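PDB 3PNN: conserved domain protein from Porphyromonas gingivalis, which probably transfers a sugar from a donor to an acceptor, forming a glycosidic linkage. Local coordinates for residues A[164-170]-A[183-189]; A[149-155]-A[263-269]; A[99-105]-A[243-249]; A[178-182]-A[253-257]. One frame throughout, in Å; residues are numbered along the deposited sequence.

The four contacts show how residues far apart in sequence close one Rossmann-like alpha/beta/alpha fold. Contact 1, a hairpin of strands 166-173 and 179-191, is the local one and lies within the chain loops closed by contacts 2 and 3. Contact 4 uses the start of that second strand, where it meets helix 249-259, and is nested inside the loop of contact 2; strand 263-268, which follows the helix, pairs there with strand 148-155. The centres of contacts 2 and 4 are about 11 Å apart, and V264 touches I257. Contact 3, about 23 Å from contact 2 between centres, crosses contacts 2 and 4 along the chain and enters the same helix, so residues 243-269 tie three regions together.

Contact 1 of 4, residues A[164-170]-A[183-189]; sequences GGVSRGV and VERTGIE
S167 and E184 meet across the two strands through a short bond, S167 OG giving its proton to E184 OE2 at 2.6 Å. The carboxylate receives it on the anti lone pair, away from OE1, and a bend at chi2 (72°) brings the glutamate back over the neighbouring strand. On the face that carries V166, R168 and V170, I188 CD1 lies 3.5 Å from R168 CB and also touches V170 CG2, while V170 CG2 sits 3.7 Å from R185 CG, the two side chains crossing nearly at right angles.

Behind these side chains runs the antiparallel backbone pairing. R168 and R185 form a hydrogen-bonded pair, with R185 N to R168 O at 2.9 Å and almost straight (174°). Near V166 the register slips: G187 and I188 share this one partner in a G1 beta bulge, with G187 at a positive phi of 76°. Water 1 joins G164 O to I188 O just beyond.

R168 reaches out to T159 O and makes a cation-pi contact with W273, whereas R185 forms a salt bridge with E200. Strand 212-215 flanks the hairpin beside strand 166-173, and strand 194-198 pairs with the other side of strand 179-191.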
# COMPACT_ATOMS: atom_id res chain seq x y z
N GLY A 164 -14.05 -15.71 -4.14
CA GLY A 164 -14.74 -15.12 -3.00
C GLY A 164 -14.69 -13.61 -3.03
O GLY A 164 -14.18 -13.01 -3.99
N GLY A 165 -15.20 -12.98 -1.98
CA GLY A 165 -15.25 -11.53 -1.93
C GLY A 165 -13.90 -10.90 -1.66
O GLY A 165 -13.02 -11.53 -1.07
N VAL A 166 -13.74 -9.66 -2.10
CA VAL A 166 -12.54 -8.90 -1.80
C VAL A 166 -12.88 -7.62 -1.05
O VAL A 166 -14.02 -7.16 -1.08
CB VAL A 166 -11.73 -8.57 -3.07
CG1 VAL A 166 -11.29 -9.86 -3.75
CG2 VAL A 166 -12.55 -7.71 -4.02
N SER A 167 -11.89 -7.05 -0.39
CA SER A 167 -12.06 -5.81 0.33
C SER A 167 -11.30 -4.72 -0.42
O SER A 167 -10.12 -4.88 -0.74
CB SER A 167 -11.55 -5.96 1.76
OG SER A 167 -11.62 -4.75 2.48
N ARG A 168 -11.98 -3.61 -0.71
CA ARG A 168 -11.42 -2.54 -1.54
C ARG A 168 -11.75 -1.17 -0.96
O ARG A 168 -12.83 -0.96 -0.43
CB ARG A 168 -11.97 -2.64 -2.96
CG ARG A 168 -11.67 -3.94 -3.67
CD ARG A 168 -10.21 -3.98 -4.10
NE ARG A 168 -9.82 -5.25 -4.71
CZ ARG A 168 -9.04 -6.16 -4.12
NH1 ARG A 168 -8.57 -5.94 -2.89
NH2 ARG A 168 -8.71 -7.28 -4.76
N GLY A 169 -10.81 -0.23 -1.07
CA GLY A 169 -11.11 1.15 -0.76
C GLY A 169 -11.94 1.75 -1.88
O GLY A 169 -11.40 2.09 -2.94
N VAL A 170 -13.25 1.87 -1.67
CA VAL A 170 -14.13 2.39 -2.71
C VAL A 170 -14.09 3.92 -2.73
O VAL A 170 -14.33 4.57 -1.71
CB VAL A 170 -15.58 1.88 -2.54
CG1 VAL A 170 -16.49 2.54 -3.56
CG2 VAL A 170 -15.62 0.36 -2.69
N VAL A 183 -13.71 4.80 1.39
CA VAL A 183 -14.15 3.98 2.51
C VAL A 183 -13.95 2.50 2.20
O VAL A 183 -14.39 2.00 1.15
CB VAL A 183 -15.63 4.21 2.85
CG1 VAL A 183 -15.88 5.68 3.20
CG2 VAL A 183 -16.51 3.79 1.68
N GLU A 184 -13.27 1.80 3.10
CA GLU A 184 -13.00 0.37 2.93
C GLU A 184 -14.30 -0.42 2.96
O GLU A 184 -15.06 -0.35 3.92
CB GLU A 184 -12.06 -0.13 4.03
CG GLU A 184 -11.47 -1.51 3.77
CD GLU A 184 -10.43 -1.50 2.66
OE1 GLU A 184 -9.73 -0.48 2.49
OE2 GLU A 184 -10.30 -2.52 1.95
N ARG A 185 -14.55 -1.18 1.89
CA ARG A 185 -15.72 -2.04 1.82
C ARG A 185 -15.29 -3.50 1.64
O ARG A 185 -14.45 -3.80 0.78
CB ARG A 185 -16.61 -1.65 0.64
CG ARG A 185 -17.08 -0.20 0.66
CD ARG A 185 -17.96 0.10 1.86
NE ARG A 185 -18.54 1.44 1.77
CZ ARG A 185 -19.38 1.96 2.66
NH1 ARG A 185 -19.73 1.26 3.73
NH2 ARG A 185 -19.86 3.19 2.48
N THR A 186 -15.85 -4.39 2.45
CA THR A 186 -15.53 -5.82 2.35
C THR A 186 -16.58 -6.57 1.56
O THR A 186 -17.69 -6.07 1.35
CB THR A 186 -15.43 -6.50 3.74
OG1 THR A 186 -16.68 -6.38 4.43
CG2 THR A 186 -14.33 -5.88 4.58
N GLY A 187 -16.23 -7.76 1.10
CA GLY A 187 -17.19 -8.67 0.49
C GLY A 187 -17.64 -8.35 -0.91
O GLY A 187 -18.69 -8.81 -1.35
N ILE A 188 -16.84 -7.56 -1.63
CA ILE A 188 -17.19 -7.19 -3.00
C ILE A 188 -17.05 -8.39 -3.93
O ILE A 188 -15.97 -8.99 -4.03
CB ILE A 188 -16.29 -6.04 -3.52
CG1 ILE A 188 -16.29 -4.88 -2.53
CG2 ILE A 188 -16.75 -5.60 -4.92
CD1 ILE A 188 -15.27 -3.80 -2.85
N GLU A 189 -18.13 -8.72 -4.61
CA GLU A 189 -18.15 -9.84 -5.53
C GLU A 189 -18.98 -9.50 -6.76
O GLU A 189 -19.96 -8.75 -6.66
CB GLU A 189 -18.77 -11.08 -4.87
CG GLU A 189 -17.92 -11.76 -3.82
CD GLU A 189 -18.52 -13.08 -3.36
OE1 GLU A 189 -19.31 -13.06 -2.39
OE2 GLU A 189 -18.22 -14.12 -3.97
O HOH W 1 -14.54 -10.91 -5.73

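Contact 2 of 4, residues A[149-155]-A[263-269]; sequences YCMVGYR and SVEVLDT
R155 turns sharply at chi2 (94°), while D268 holds CG anti to its backbone N (chi1 -166°), and these torsions bring guanidinium and carboxylate together at one end of a parallel strand pair. The arginine grips side-on: NE bonds D268 OD1 at 3.1 Å and NH2 bonds D268 OD2 at 2.8 Å. Both oxygens use their syn lone pairs, and the two flat groups are only 25° from coplanar, so the paired hydrogen bonds limit rotation of either group. Water 2 lies within hydrogen-bonding distance of D268 OD1 and G153 O.

Next to this salt bridge, T269 CG2 packs at 3.4 Å against V152 CG1, tighter than usual for two carbons. The same methyl lies over a face of the Y154 ring, a CH-pi contact 4.2 Å from the centroid. T269 OG1 is turned to N130, and Y154 OH to Y127 O.

Along the strands, alternate residues of 149-155 exchange bonds with 263-269 in parallel register. L267 N meets M151 O at 2.8 Å in a nearly straight bond, and G153 N continues the series to L267 O. The selenomethionine M151 crosses V264, CG to CG1 at 3.9 Å, and runs alongside V266, whereas C150 SG meets L267 CD1 on the reverse face.

Helix 129-140 covers the face bearing C150, V152 and L267, with its K138 pairing with E265. Strands 212-215 and 217-220 border strand 148-155 on its other edge, and L179 of strand 179-191 bonds to V264.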
# COMPACT_ATOMS: atom_id res chain seq x y z
N TYR A 149 -1.59 15.64 -2.36
CA TYR A 149 -1.20 14.23 -2.44
C TYR A 149 -1.81 13.59 -3.68
O TYR A 149 -2.45 14.28 -4.49
CB TYR A 149 -1.74 13.49 -1.21
CG TYR A 149 -1.38 14.11 0.13
CD1 TYR A 149 -0.15 14.72 0.34
CD2 TYR A 149 -2.28 14.06 1.20
CE1 TYR A 149 0.19 15.27 1.58
CE2 TYR A 149 -1.94 14.60 2.46
CZ TYR A 149 -0.71 15.21 2.63
OH TYR A 149 -0.38 15.76 3.85
N CYS A 150 -1.61 12.28 -3.84
CA CYS A 150 -2.20 11.55 -4.96
C CYS A 150 -2.41 10.07 -4.62
O CYS A 150 -1.94 9.56 -3.60
CB CYS A 150 -1.33 11.69 -6.21
SG CYS A 150 0.33 10.92 -6.05
N MSE A 151 -3.15 9.38 -5.48
CA MSE A 151 -3.25 7.93 -5.37
C MSE A 151 -3.41 7.39 -6.77
O MSE A 151 -3.90 8.08 -7.65
CB MSE A 151 -4.42 7.46 -4.49
CG MSE A 151 -5.81 7.87 -4.91
SE MSE A 151 -7.22 6.65 -4.17
CE MSE A 151 -7.49 5.56 -5.78
N VAL A 152 -2.98 6.15 -6.96
CA VAL A 152 -3.09 5.53 -8.28
C VAL A 152 -4.37 4.71 -8.24
O VAL A 152 -4.52 3.79 -7.45
CB VAL A 152 -1.88 4.66 -8.61
CG1 VAL A 152 -2.09 3.93 -9.96
CG2 VAL A 152 -0.62 5.54 -8.70
N GLY A 153 -5.33 5.11 -9.07
CA GLY A 153 -6.62 4.44 -9.09
C GLY A 153 -6.60 3.22 -10.00
O GLY A 153 -5.93 3.21 -11.04
N TYR A 154 -7.33 2.19 -9.58
CA TYR A 154 -7.61 1.02 -10.40
C TYR A 154 -9.13 0.89 -10.57
O TYR A 154 -9.89 1.57 -9.88
CB TYR A 154 -7.01 -0.23 -9.76
CG TYR A 154 -5.50 -0.18 -9.79
CD1 TYR A 154 -4.80 -0.74 -10.86
CD2 TYR A 154 -4.78 0.49 -8.80
CE1 TYR A 154 -3.41 -0.68 -10.93
CE2 TYR A 154 -3.39 0.56 -8.86
CZ TYR A 154 -2.71 -0.03 -9.92
OH TYR A 154 -1.34 0.05 -9.99
N ARG A 155 -9.58 0.05 -11.50
CA ARG A 155 -11.02 -0.14 -11.71
C ARG A 155 -11.47 -1.42 -10.99
O ARG A 155 -10.86 -2.47 -11.15
CB ARG A 155 -11.36 -0.21 -13.21
CG ARG A 155 -11.22 1.13 -13.95
CD ARG A 155 -9.85 1.32 -14.62
NE ARG A 155 -9.75 2.63 -15.29
CZ ARG A 155 -10.31 2.90 -16.48
NH1 ARG A 155 -10.98 1.96 -17.12
NH2 ARG A 155 -10.18 4.11 -17.02
N SER A 263 -5.80 17.62 -0.57
CA SER A 263 -6.47 17.23 -1.79
C SER A 263 -5.67 16.08 -2.36
O SER A 263 -4.45 16.02 -2.20
CB SER A 263 -6.52 18.40 -2.78
OG SER A 263 -5.22 18.84 -3.10
N VAL A 264 -6.36 15.15 -3.01
CA VAL A 264 -5.71 13.94 -3.48
C VAL A 264 -6.10 13.78 -4.94
O VAL A 264 -7.28 13.59 -5.24
CB VAL A 264 -6.15 12.69 -2.68
CG1 VAL A 264 -5.48 11.43 -3.25
CG2 VAL A 264 -5.83 12.85 -1.18
N GLU A 265 -5.14 13.88 -5.85
CA GLU A 265 -5.45 13.64 -7.26
C GLU A 265 -5.43 12.15 -7.53
O GLU A 265 -4.49 11.44 -7.14
CB GLU A 265 -4.46 14.35 -8.20
CG GLU A 265 -4.72 13.98 -9.68
CD GLU A 265 -3.76 14.64 -10.69
OE1 GLU A 265 -2.82 15.33 -10.27
OE2 GLU A 265 -3.97 14.46 -11.90
N VAL A 266 -6.46 11.65 -8.22
CA VAL A 266 -6.53 10.24 -8.56
C VAL A 266 -5.93 10.03 -9.96
O VAL A 266 -6.43 10.59 -10.94
CB VAL A 266 -7.98 9.70 -8.53
CG1 VAL A 266 -8.01 8.21 -8.93
CG2 VAL A 266 -8.59 9.90 -7.15
N LEU A 267 -4.86 9.24 -10.04
CA LEU A 267 -4.15 9.04 -11.30
C LEU A 267 -4.67 7.77 -11.95
O LEU A 267 -4.55 6.69 -11.39
CB LEU A 267 -2.64 8.93 -11.04
CG LEU A 267 -2.05 10.07 -10.19
CD1 LEU A 267 -0.64 9.72 -9.72
CD2 LEU A 267 -2.04 11.39 -10.98
N ASP A 268 -5.27 7.90 -13.13
CA ASP A 268 -5.91 6.75 -13.78
C ASP A 268 -4.91 5.95 -14.62
O ASP A 268 -4.86 6.11 -15.84
CB ASP A 268 -7.09 7.22 -14.64
CG ASP A 268 -8.00 6.07 -15.09
OD1 ASP A 268 -7.78 4.91 -14.66
OD2 ASP A 268 -8.96 6.33 -15.86
N THR A 269 -4.14 5.08 -13.99
CA THR A 269 -3.11 4.33 -14.71
C THR A 269 -3.69 3.36 -15.72
O THR A 269 -4.83 2.91 -15.57
CB THR A 269 -2.19 3.55 -13.72
OG1 THR A 269 -1.18 2.85 -14.45
CG2 THR A 269 -3.01 2.54 -12.91
O HOH W 2 -6.87 2.55 -13.52

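Contact 3 of 4, residues A[99-105]-A[243-249]; sequences KPWGTNH and PKSEFFI
W101 and F247 open the backbone hydrogen bonding: F247 N reaches W101 O at 2.8 Å, in the carbonyl plane. F247 O then accepts N104 N at 2.9 Å from the first turn of helix 103-108, so one phenylalanine backbone is held through both its polar atoms. G102 occupies the N-cap position between them, its carbonyl carbon C 3.4 Å from F247 O. F248 is likewise the N-cap of helix 249-259, and the next residue, I249, gives its N-H to the T103 hydroxyl in a longer bond (I249 N to T103 OG1, 3.3 Å).

Charge and water act at the outer end. K99 stretches out in extended form and crosses E246 at about a right angle, with a long salt bridge between K99 NZ and E246 OE2 (3.6 Å). Water 4 gives bonds to E246 OE1 and P100 O, and water 3 bridges K99 N to P243 O.

Packing fills the inner end. N104 CB lies 3.6 Å from F247 CD2, with the amide plane turned 60° from the ring, while N104 ND2 passes 3.5 Å from I249 CG1. The amide itself is fixed from helix 223-239, ND2 by Y224 and OD1 by S228. F232 of that helix meets the rings of F247 and H105.

The chemistry thus grades along the contact, from a long ion pair flanked by bridging waters to buried amide and aromatic groups with their polar atoms paired. With I249 N bonded to T103 OG1, and N104 N to F247 O just before the second helix, the two helix starts are joined by hydrogen bonds rather than by strand pairing.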
# COMPACT_ATOMS: atom_id res chain seq x y z
N LYS A 99 -2.14 -6.91 18.96
CA LYS A 99 -2.37 -6.62 17.55
C LYS A 99 -1.71 -5.29 17.15
O LYS A 99 -1.87 -4.28 17.83
CB LYS A 99 -3.87 -6.56 17.28
CG LYS A 99 -4.23 -6.23 15.85
CD LYS A 99 -5.72 -6.43 15.63
CE LYS A 99 -6.06 -6.43 14.15
NZ LYS A 99 -7.41 -7.03 13.91
N PRO A 100 -0.95 -5.30 16.04
CA PRO A 100 -0.30 -4.08 15.56
C PRO A 100 -1.30 -2.96 15.31
O PRO A 100 -2.45 -3.23 14.94
CB PRO A 100 0.36 -4.51 14.25
CG PRO A 100 0.63 -5.99 14.45
CD PRO A 100 -0.52 -6.49 15.29
N TRP A 101 -0.86 -1.72 15.49
CA TRP A 101 -1.76 -0.57 15.45
C TRP A 101 -2.39 -0.25 14.11
O TRP A 101 -3.39 0.47 14.06
CB TRP A 101 -1.05 0.67 15.99
CG TRP A 101 -0.74 0.57 17.45
CD1 TRP A 101 0.50 0.45 18.02
CD2 TRP A 101 -1.68 0.58 18.54
NE1 TRP A 101 0.38 0.38 19.38
CE2 TRP A 101 -0.94 0.47 19.73
CE3 TRP A 101 -3.07 0.68 18.62
CZ2 TRP A 101 -1.55 0.44 20.99
CZ3 TRP A 101 -3.68 0.66 19.87
CH2 TRP A 101 -2.91 0.54 21.04
N GLY A 102 -1.82 -0.75 13.01
CA GLY A 102 -2.44 -0.58 11.70
C GLY A 102 -1.53 0.04 10.65
O GLY A 102 -0.45 0.52 10.97
N THR A 103 -1.98 0.05 9.39
CA THR A 103 -1.13 0.53 8.30
C THR A 103 -0.65 1.98 8.42
O THR A 103 0.46 2.29 7.97
CB THR A 103 -1.77 0.35 6.90
OG1 THR A 103 -3.00 1.09 6.85
CG2 THR A 103 -2.04 -1.13 6.64
N ASN A 104 -1.47 2.87 8.96
CA ASN A 104 -1.01 4.26 9.05
C ASN A 104 -0.05 4.43 10.24
O ASN A 104 0.75 5.35 10.24
CB ASN A 104 -2.18 5.26 9.06
CG ASN A 104 -1.81 6.60 8.41
OD1 ASN A 104 -0.91 7.30 8.87
ND2 ASN A 104 -2.53 6.96 7.36
N HIS A 105 -0.10 3.53 11.22
CA HIS A 105 0.93 3.52 12.27
C HIS A 105 2.27 3.04 11.68
O HIS A 105 3.33 3.60 11.97
CB HIS A 105 0.53 2.67 13.48
CG HIS A 105 1.62 2.50 14.50
ND1 HIS A 105 2.33 1.33 14.64
CD2 HIS A 105 2.11 3.35 15.43
CE1 HIS A 105 3.21 1.47 15.61
NE2 HIS A 105 3.10 2.68 16.11
N PRO A 243 -8.89 -3.78 22.04
CA PRO A 243 -7.95 -4.85 21.72
C PRO A 243 -7.61 -4.95 20.24
O PRO A 243 -6.48 -5.31 19.90
CB PRO A 243 -8.70 -6.12 22.15
CG PRO A 243 -9.86 -5.65 22.97
CD PRO A 243 -10.20 -4.31 22.43
N LYS A 244 -8.57 -4.64 19.37
CA LYS A 244 -8.39 -4.88 17.94
C LYS A 244 -8.57 -3.64 17.05
O LYS A 244 -8.66 -3.75 15.82
CB LYS A 244 -9.31 -6.01 17.47
CG LYS A 244 -9.26 -7.23 18.39
CD LYS A 244 -10.19 -8.34 17.93
CE LYS A 244 -9.52 -9.24 16.91
NZ LYS A 244 -10.26 -10.52 16.73
N SER A 245 -8.62 -2.46 17.66
CA SER A 245 -8.78 -1.22 16.90
C SER A 245 -7.56 -1.00 16.00
O SER A 245 -6.45 -1.37 16.37
CB SER A 245 -8.97 -0.03 17.84
OG SER A 245 -7.94 0.03 18.80
N GLU A 246 -7.78 -0.39 14.83
CA GLU A 246 -6.71 -0.18 13.86
C GLU A 246 -6.76 1.20 13.23
O GLU A 246 -7.83 1.74 12.96
CB GLU A 246 -6.75 -1.23 12.75
CG GLU A 246 -6.26 -2.60 13.17
CD GLU A 246 -6.26 -3.58 12.01
OE1 GLU A 246 -5.20 -3.75 11.36
OE2 GLU A 246 -7.33 -4.17 11.74
N PHE A 247 -5.58 1.75 12.97
CA PHE A 247 -5.41 3.10 12.42
C PHE A 247 -4.96 2.95 10.98
O PHE A 247 -3.79 2.64 10.71
CB PHE A 247 -4.34 3.81 13.26
CG PHE A 247 -4.15 5.27 12.93
CD1 PHE A 247 -5.20 6.17 13.04
CD2 PHE A 247 -2.90 5.75 12.58
CE1 PHE A 247 -5.02 7.52 12.76
CE2 PHE A 247 -2.70 7.11 12.31
CZ PHE A 247 -3.77 7.99 12.39
N PHE A 248 -5.90 3.15 10.05
CA PHE A 248 -5.72 2.83 8.62
C PHE A 248 -5.48 4.06 7.76
O PHE A 248 -6.04 5.12 8.04
CB PHE A 248 -6.98 2.15 8.08
CG PHE A 248 -7.21 0.77 8.61
CD1 PHE A 248 -6.32 -0.26 8.32
CD2 PHE A 248 -8.33 0.48 9.36
CE1 PHE A 248 -6.53 -1.53 8.80
CE2 PHE A 248 -8.56 -0.80 9.84
CZ PHE A 248 -7.65 -1.80 9.56
N ILE A 249 -4.72 3.90 6.68
CA ILE A 249 -4.45 5.03 5.78
C ILE A 249 -5.72 5.69 5.19
O ILE A 249 -5.87 6.92 5.26
CB ILE A 249 -3.50 4.62 4.66
CG1 ILE A 249 -2.14 4.20 5.25
CG2 ILE A 249 -3.35 5.75 3.64
CD1 ILE A 249 -1.23 3.54 4.22
O HOH W 3 -4.59 -7.15 20.73
O HOH W 4 -2.82 -4.30 12.50

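Contact 4 of 4, residues A[178-182]-A[253-257]; sequences LLTGV and VNDLI
L179 and I257 form the close-packed part of this strand-on-helix contact. I257 CD1 sits 3.8 Å from L179 CG and equally near the carbonyl oxygen of L179, so one methyl covers both the leucine branch and its backbone. I257 puts CG1 between its backbone N and carbonyl carbon (chi1 61°), directing that terminal methyl at the strand. L179 CD2 reaches V253 CG1 at 4.0 Å, the side chains crossing at about a right angle one helical turn earlier. V182 CG1 is a more distant neighbour of the same V253 methyl, at 4.4 Å.

The polar side is more sparsely joined. N254 is partly exposed, and a single hydrogen bond ties it to the strand: V182 N gives its proton to N254 OD1 at 3.1 Å, fairly straight (162°) though tilted from the amide carbonyl plane. The asparagine CG, anti to the backbone N (chi1 -170°), carries OD1 toward V182 N, the two side chains running antiparallel. Its OD1 also approaches G181 CA at 3.4 Å. T180, on the exposed margin, points away from the helix.

A classic beta bulge sets T180 and G181 against the single residue Q172 where strands 166-173 and 179-191 pair. Strand 263-268 borders the contact through V264, which touches L179, V253 and I257, while helix 223-239 packs against helix 249-259 through Y224 and Y227.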
# COMPACT_ATOMS: atom_id res chain seq x y z
N LEU A 178 -10.35 14.62 -8.46
CA LEU A 178 -9.97 14.72 -7.05
C LEU A 178 -10.82 13.79 -6.19
O LEU A 178 -12.04 13.71 -6.37
CB LEU A 178 -10.10 16.16 -6.55
CG LEU A 178 -9.16 17.18 -7.20
CD1 LEU A 178 -9.55 18.58 -6.72
CD2 LEU A 178 -7.70 16.86 -6.86
N LEU A 179 -10.15 13.10 -5.28
CA LEU A 179 -10.79 12.18 -4.34
C LEU A 179 -11.66 12.97 -3.37
O LEU A 179 -11.18 13.92 -2.73
CB LEU A 179 -9.71 11.41 -3.56
CG LEU A 179 -10.19 10.26 -2.68
CD1 LEU A 179 -10.88 9.23 -3.56
CD2 LEU A 179 -9.02 9.63 -1.87
N THR A 180 -12.93 12.62 -3.26
CA THR A 180 -13.79 13.32 -2.31
C THR A 180 -14.14 12.42 -1.14
O THR A 180 -14.63 12.89 -0.12
CB THR A 180 -15.08 13.84 -2.97
OG1 THR A 180 -15.85 12.73 -3.44
CG2 THR A 180 -14.77 14.77 -4.13
N GLY A 181 -13.88 11.13 -1.29
CA GLY A 181 -14.15 10.18 -0.22
C GLY A 181 -13.58 8.81 -0.52
O GLY A 181 -13.55 8.38 -1.67
N VAL A 182 -13.11 8.12 0.51
CA VAL A 182 -12.70 6.74 0.35
C VAL A 182 -13.07 5.94 1.60
O VAL A 182 -12.83 6.38 2.74
CB VAL A 182 -11.18 6.64 0.02
CG1 VAL A 182 -10.34 7.36 1.08
CG2 VAL A 182 -10.76 5.19 -0.12
N VAL A 253 -6.73 9.67 5.32
CA VAL A 253 -6.86 10.40 4.07
C VAL A 253 -8.28 10.95 3.93
O VAL A 253 -8.49 12.10 3.56
CB VAL A 253 -6.51 9.52 2.85
CG1 VAL A 253 -6.97 10.19 1.55
CG2 VAL A 253 -5.00 9.24 2.81
N ASN A 254 -9.26 10.11 4.25
CA ASN A 254 -10.65 10.54 4.18
C ASN A 254 -10.92 11.75 5.08
O ASN A 254 -11.62 12.71 4.71
CB ASN A 254 -11.57 9.37 4.52
CG ASN A 254 -13.03 9.66 4.23
OD1 ASN A 254 -13.44 9.77 3.07
ND2 ASN A 254 -13.83 9.76 5.28
N ASP A 255 -10.34 11.73 6.28
CA ASP A 255 -10.55 12.82 7.22
C ASP A 255 -9.95 14.11 6.71
O ASP A 255 -10.55 15.18 6.83
CB ASP A 255 -9.95 12.47 8.58
CG ASP A 255 -10.29 13.52 9.64
OD1 ASP A 255 -11.32 13.36 10.33
OD2 ASP A 255 -9.55 14.52 9.77
N LEU A 256 -8.75 14.03 6.13
CA LEU A 256 -8.05 15.21 5.65
C LEU A 256 -8.73 15.85 4.44
O LEU A 256 -8.80 17.08 4.32
CB LEU A 256 -6.60 14.85 5.29
CG LEU A 256 -5.71 14.46 6.46
CD1 LEU A 256 -4.31 14.11 5.92
CD2 LEU A 256 -5.63 15.60 7.47
N ILE A 257 -9.22 15.02 3.52
CA ILE A 257 -9.95 15.59 2.39
C ILE A 257 -11.29 16.16 2.80
O ILE A 257 -11.72 17.19 2.29
CB ILE A 257 -10.11 14.60 1.20
CG1 ILE A 257 -10.89 13.35 1.59
CG2 ILE A 257 -8.76 14.16 0.69
CD1 ILE A 257 -10.56 12.17 0.64